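Local coordinates for protein origin of replication complex subunit 1B (PDB 5HH7) that binds origins of replication as a subunit of the origin recognition complex and reads the histone H3 tail through its BAH-PHD cassette, at residues Trp149-Trp154 and Phe180-Met185; Val32-Arg37 and Trp132-Asp137. All coordinates share one frame; numbering follows the deposited sequence. Where two conformers were deposited one is given.

Contact 1: Trp149-Trp154 and Phe180-Met185; sequences WIRARW and FADIEM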
# COMPACT_ATOMS: atom_id res chain seq x y z
N TRP A 149 -5.63 21.29 -2.53
CA TRP A 149 -4.37 20.75 -2.04
C TRP A 149 -4.61 19.87 -0.83
O TRP A 149 -5.66 19.94 -0.20
CB TRP A 149 -3.45 21.89 -1.60
CG TRP A 149 -2.89 22.75 -2.68
CD1 TRP A 149 -3.55 23.70 -3.40
CD2 TRP A 149 -1.53 22.78 -3.12
NE1 TRP A 149 -2.69 24.31 -4.29
CE2 TRP A 149 -1.44 23.76 -4.13
CE3 TRP A 149 -0.37 22.07 -2.77
CZ2 TRP A 149 -0.25 24.04 -4.80
CZ3 TRP A 149 0.81 22.35 -3.43
CH2 TRP A 149 0.86 23.33 -4.43
N ILE A 150 -3.62 19.05 -0.50
CA ILE A 150 -3.59 18.38 0.80
C ILE A 150 -2.25 18.64 1.48
O ILE A 150 -1.26 18.97 0.82
CB ILE A 150 -3.74 16.84 0.67
CG1 ILE A 150 -2.58 16.25 -0.14
CG2 ILE A 150 -5.09 16.46 0.08
CD1 ILE A 150 -2.45 14.74 -0.04
N ARG A 151 -2.23 18.52 2.80
CA ARG A 151 -0.96 18.40 3.51
C ARG A 151 -0.71 16.91 3.70
O ARG A 151 -1.45 16.24 4.42
CB ARG A 151 -1.01 19.11 4.86
CG ARG A 151 0.32 19.09 5.60
CD ARG A 151 0.31 19.98 6.84
NE ARG A 151 1.65 20.14 7.40
CZ ARG A 151 1.98 19.78 8.64
NH1 ARG A 151 1.08 19.25 9.45
NH2 ARG A 151 3.22 19.97 9.07
N ALA A 152 0.30 16.39 3.02
CA ALA A 152 0.60 14.97 3.06
C ALA A 152 1.58 14.64 4.18
O ALA A 152 2.57 15.34 4.36
CB ALA A 152 1.16 14.51 1.73
N ARG A 153 1.28 13.59 4.94
CA ARG A 153 2.23 13.04 5.89
C ARG A 153 2.75 11.74 5.31
O ARG A 153 2.02 10.76 5.21
CB ARG A 153 1.58 12.79 7.25
CG ARG A 153 2.57 12.38 8.34
CD ARG A 153 1.89 12.12 9.68
NE ARG A 153 2.85 11.67 10.69
CZ ARG A 153 2.54 11.34 11.93
NH1 ARG A 153 1.27 11.41 12.34
NH2 ARG A 153 3.48 10.94 12.78
N TRP A 154 4.02 11.74 4.91
CA TRP A 154 4.58 10.65 4.11
C TRP A 154 4.76 9.34 4.87
O TRP A 154 5.25 9.33 6.00
CB TRP A 154 5.92 11.07 3.50
CG TRP A 154 5.85 12.25 2.59
CD1 TRP A 154 6.46 13.46 2.77
CD2 TRP A 154 5.12 12.35 1.36
NE1 TRP A 154 6.16 14.30 1.72
CE2 TRP A 154 5.35 13.65 0.84
CE3 TRP A 154 4.31 11.47 0.64
CZ2 TRP A 154 4.78 14.08 -0.36
CZ3 TRP A 154 3.75 11.91 -0.55
CH2 TRP A 154 3.99 13.20 -1.04
N PHE A 180 6.30 16.13 6.27
CA PHE A 180 5.06 16.64 5.69
C PHE A 180 5.35 17.49 4.45
O PHE A 180 6.42 18.07 4.32
CB PHE A 180 4.30 17.51 6.69
CG PHE A 180 3.83 16.78 7.92
CD1 PHE A 180 4.71 16.52 8.96
CD2 PHE A 180 2.51 16.40 8.04
CE1 PHE A 180 4.27 15.87 10.10
CE2 PHE A 180 2.07 15.74 9.18
CZ PHE A 180 2.95 15.48 10.21
N ALA A 181 4.37 17.57 3.54
CA ALA A 181 4.51 18.41 2.36
C ALA A 181 3.16 18.84 1.80
O ALA A 181 2.16 18.12 1.93
CB ALA A 181 5.30 17.68 1.28
N ASP A 182 3.14 20.02 1.20
CA ASP A 182 1.96 20.49 0.47
C ASP A 182 1.96 19.87 -0.92
O ASP A 182 2.92 20.01 -1.67
CB ASP A 182 1.95 22.01 0.37
CG ASP A 182 1.83 22.69 1.73
OD1 ASP A 182 1.60 21.98 2.73
OD2 ASP A 182 1.95 23.93 1.78
N ILE A 183 0.87 19.18 -1.24
CA ILE A 183 0.75 18.44 -2.48
C ILE A 183 -0.61 18.73 -3.12
O ILE A 183 -1.63 18.70 -2.44
CB ILE A 183 0.85 16.92 -2.22
CG1 ILE A 183 2.24 16.55 -1.69
CG2 ILE A 183 0.53 16.13 -3.48
CD1 ILE A 183 3.33 16.56 -2.75
N GLU A 184 -0.61 19.03 -4.41
CA GLU A 184 -1.87 19.25 -5.12
C GLU A 184 -2.67 17.95 -5.16
O GLU A 184 -2.10 16.88 -5.35
CB GLU A 184 -1.60 19.74 -6.55
CG GLU A 184 -0.99 21.13 -6.61
CD GLU A 184 -0.17 21.35 -7.87
OE1 GLU A 184 -0.38 22.39 -8.54
OE2 GLU A 184 0.68 20.49 -8.19
N MET A 185 -3.98 18.05 -4.97
CA MET A 185 -4.84 16.87 -4.98
C MET A 185 -4.81 16.16 -6.33
O MET A 185 -5.10 14.97 -6.42
CB MET A 185 -6.29 17.24 -4.61
CG MET A 185 -6.48 17.60 -3.15
SD MET A 185 -8.22 17.56 -2.65
CE MET A 185 -8.52 15.79 -2.62
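In the conformer described, CG of Arg151 is trans to the backbone N (chi1 -176°) and the chain is extended to NE, so the guanidinium reaches the ring of Phe180, whose CG lies beside its own backbone N (chi1 -63°). The two planes are only 6° apart and their centres 3.9 Å apart, an off-centre cation-pi stack in which NH2 of Arg151 approaches CG of Phe180 to 3.4 Å. Arg153, likewise extended, covers the opposite face with its aliphatic part, CG lying 3.5 Å from Phe180 CE2. Arg151 NH1 forms a salt bridge with Asp137; Arg153 hydrogen-bonds through NE to the carbonyl of Thr177 and reaches Glu216 with NH2. These residues lie on one face of an antiparallel pair, strands 148-156 and 175-184, in the curled sheet of the BAH domain. Ile150 pairs with Ile183, and Ala152 with Ala181, through two backbone hydrogen bonds each. On the other face, Ile183 CD1 meets the edge of the Trp154 indole, 3.7 Å from CZ2, while CG2 of Ile150 packs on Met185 CG. At the far end of the ladder, the methylene CG of Glu184 sits over the six-membered ring of Trp149, 3.5 Å from CZ2, and OE2 of Glu184 pairs with NE of Arg37, a poorly ordered side chain.

Contact 2: Val32-Arg37 and Trp132-Asp137; sequences VYVKRR and WAARID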
# COMPACT_ATOMS: atom_id res chain seq x y z
N VAL A 32 -3.41 7.49 0.86
CA VAL A 32 -3.44 7.56 -0.59
C VAL A 32 -2.08 7.30 -1.23
O VAL A 32 -1.04 7.58 -0.63
CB VAL A 32 -3.93 8.95 -1.09
CG1 VAL A 32 -5.43 9.13 -0.86
CG2 VAL A 32 -3.14 10.06 -0.42
N TYR A 33 -2.10 6.75 -2.44
CA TYR A 33 -0.91 6.70 -3.28
C TYR A 33 -0.72 8.08 -3.90
O TYR A 33 -1.70 8.73 -4.29
CB TYR A 33 -1.07 5.70 -4.42
CG TYR A 33 -1.11 4.24 -4.05
CD1 TYR A 33 0.03 3.58 -3.59
CD2 TYR A 33 -2.27 3.49 -4.21
CE1 TYR A 33 -0.00 2.23 -3.27
CE2 TYR A 33 -2.31 2.14 -3.90
CZ TYR A 33 -1.17 1.52 -3.43
OH TYR A 33 -1.22 0.18 -3.13
N VAL A 34 0.53 8.53 -4.00
CA VAL A 34 0.82 9.83 -4.58
C VAL A 34 1.93 9.78 -5.63
O VAL A 34 2.96 9.12 -5.45
CB VAL A 34 1.21 10.87 -3.50
CG1 VAL A 34 1.52 12.22 -4.13
CG2 VAL A 34 0.09 11.02 -2.47
N LYS A 35 1.69 10.47 -6.74
CA LYS A 35 2.71 10.68 -7.76
C LYS A 35 3.08 12.15 -7.76
O LYS A 35 2.33 12.98 -8.29
CB LYS A 35 2.17 10.27 -9.13
CG LYS A 35 3.06 10.67 -10.31
CD LYS A 35 4.35 9.89 -10.32
CE LYS A 35 4.69 9.36 -11.71
NZ LYS A 35 5.14 10.40 -12.68
N ARG A 36 4.22 12.49 -7.17
CA ARG A 36 4.63 13.88 -7.04
C ARG A 36 5.04 14.48 -8.39
O ARG A 36 5.47 13.77 -9.29
CB ARG A 36 5.75 14.02 -6.01
CG ARG A 36 5.37 13.55 -4.61
CD ARG A 36 6.46 13.87 -3.59
NE ARG A 36 6.62 15.31 -3.39
CZ ARG A 36 7.39 15.85 -2.44
NH1 ARG A 36 8.05 15.07 -1.60
NH2 ARG A 36 7.48 17.16 -2.33
N ARG A 37 4.90 15.80 -8.50
CA ARG A 37 5.22 16.52 -9.73
C ARG A 37 6.64 16.26 -10.20
O ARG A 37 6.91 16.15 -11.40
CB ARG A 37 5.04 18.03 -9.54
CG ARG A 37 3.61 18.47 -9.32
CD ARG A 37 2.74 18.12 -10.51
NE ARG A 37 1.50 18.89 -10.51
CZ ARG A 37 0.47 18.65 -11.31
NH1 ARG A 37 0.52 17.64 -12.17
NH2 ARG A 37 -0.61 19.41 -11.24
N TRP A 132 4.81 7.23 -4.05
CA TRP A 132 4.71 7.59 -2.64
C TRP A 132 3.38 7.14 -2.05
O TRP A 132 2.42 6.86 -2.78
CB TRP A 132 4.81 9.11 -2.47
CG TRP A 132 6.03 9.75 -3.06
CD1 TRP A 132 6.33 9.88 -4.38
CD2 TRP A 132 7.10 10.38 -2.34
NE1 TRP A 132 7.52 10.54 -4.53
CE2 TRP A 132 8.02 10.86 -3.30
CE3 TRP A 132 7.37 10.58 -0.98
CZ2 TRP A 132 9.19 11.52 -2.94
CZ3 TRP A 132 8.54 11.24 -0.63
CH2 TRP A 132 9.43 11.70 -1.60
N ALA A 133 3.33 7.08 -0.73
CA ALA A 133 2.09 6.89 0.00
C ALA A 133 2.05 7.91 1.13
O ALA A 133 3.09 8.21 1.73
CB ALA A 133 2.00 5.48 0.56
N ALA A 134 0.87 8.45 1.40
CA ALA A 134 0.74 9.48 2.43
C ALA A 134 -0.59 9.37 3.16
O ALA A 134 -1.57 8.85 2.62
CB ALA A 134 0.87 10.86 1.81
N ARG A 135 -0.60 9.86 4.39
CA ARG A 135 -1.85 10.06 5.11
C ARG A 135 -2.26 11.52 4.94
O ARG A 135 -1.42 12.42 5.01
CB ARG A 135 -1.67 9.72 6.59
CG ARG A 135 -2.84 10.17 7.47
CD ARG A 135 -2.95 9.30 8.71
NE ARG A 135 -3.44 7.97 8.39
CZ ARG A 135 -3.41 6.94 9.22
NH1 ARG A 135 -2.89 7.08 10.44
NH2 ARG A 135 -3.88 5.76 8.84
N ILE A 136 -3.54 11.75 4.70
CA ILE A 136 -4.02 13.11 4.51
C ILE A 136 -4.15 13.83 5.84
O ILE A 136 -4.99 13.49 6.68
CB ILE A 136 -5.35 13.13 3.75
CG1 ILE A 136 -5.18 12.50 2.37
CG2 ILE A 136 -5.85 14.56 3.63
CD1 ILE A 136 -6.44 12.53 1.51
N ASP A 137 -3.31 14.84 6.03
CA ASP A 137 -3.28 15.61 7.27
C ASP A 137 -4.27 16.77 7.20
O ASP A 137 -5.02 17.01 8.14
CB ASP A 137 -1.86 16.13 7.52
CG ASP A 137 -1.72 16.80 8.87
OD1 ASP A 137 -1.71 16.07 9.89
OD2 ASP A 137 -1.60 18.04 8.92
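Trp132 and Arg36 meet where strand 31-34 runs out into a loop, and with Val32 they bury the most surface in this contact. The arginine chain crosses one face of the indole: its CD stands 3.4 Å from Trp132 CE2, a CH-pi contact with the five-membered ring. A bend at chi3 (66°) then carries the guanidinium over the six-membered ring, where it does not lie flat. Its plane is turned 69° from that of the indole and presents an edge, NH1 coming within 3.6 Å of Trp132 CH2. The resulting cation-pi interaction is fairly long, with Arg36 CZ 4.9 Å from the centre of the six-membered ring. The indole is held from outside the two segments as well, since Asp39 accepts a hydrogen bond from its NE1 and another from the backbone N of Arg36.

Val32 marks the other end of the short antiparallel ladder. Its N and O both bond to Ala134, with Val32 N 2.9 Å from Ala134 O, and its CG2 makes a looser apolar contact with CG1 of Ile136. Between the two ends, Val34 pairs with Trp132; Val34 N is 2.8 Å from Trp132 O but approaches from well above the carbonyl plane. Strand 31-34, far earlier in the chain, in this way adds a strand to the curled beta-sheet of the BAH domain. Tyr33 points to the other face of the sheet, against helix 122-127, and its OH bonds to Asp209. Strand 31-34 is flanked by strands 132-142 and 188-195, while strand 132-142 continues the sheet to strand 148-156.

Both contacts are antiparallel ladders in the same curled BAH sheet, their centres about 7 Å apart, and adjoining strands 132-142 and 148-156 connect them through a probable hydrogen bond from Arg135 N to Arg153 O. Contact 2 is buried and lies nearer the middle of the chain; contact 1 is partly buried and covers more surface. Arginine meets an aromatic ring in both, but as a flat stack in contact 1 and with the guanidinium steeply tilted in contact 2. The Trp154 and Trp132 rings meet at about 50°, and CZ3 of Trp154 also packs 3.5 Å from Trp132 CB. Ile183 CD1 packs 3.6 Å from Arg36 NE, a second join between the ladders.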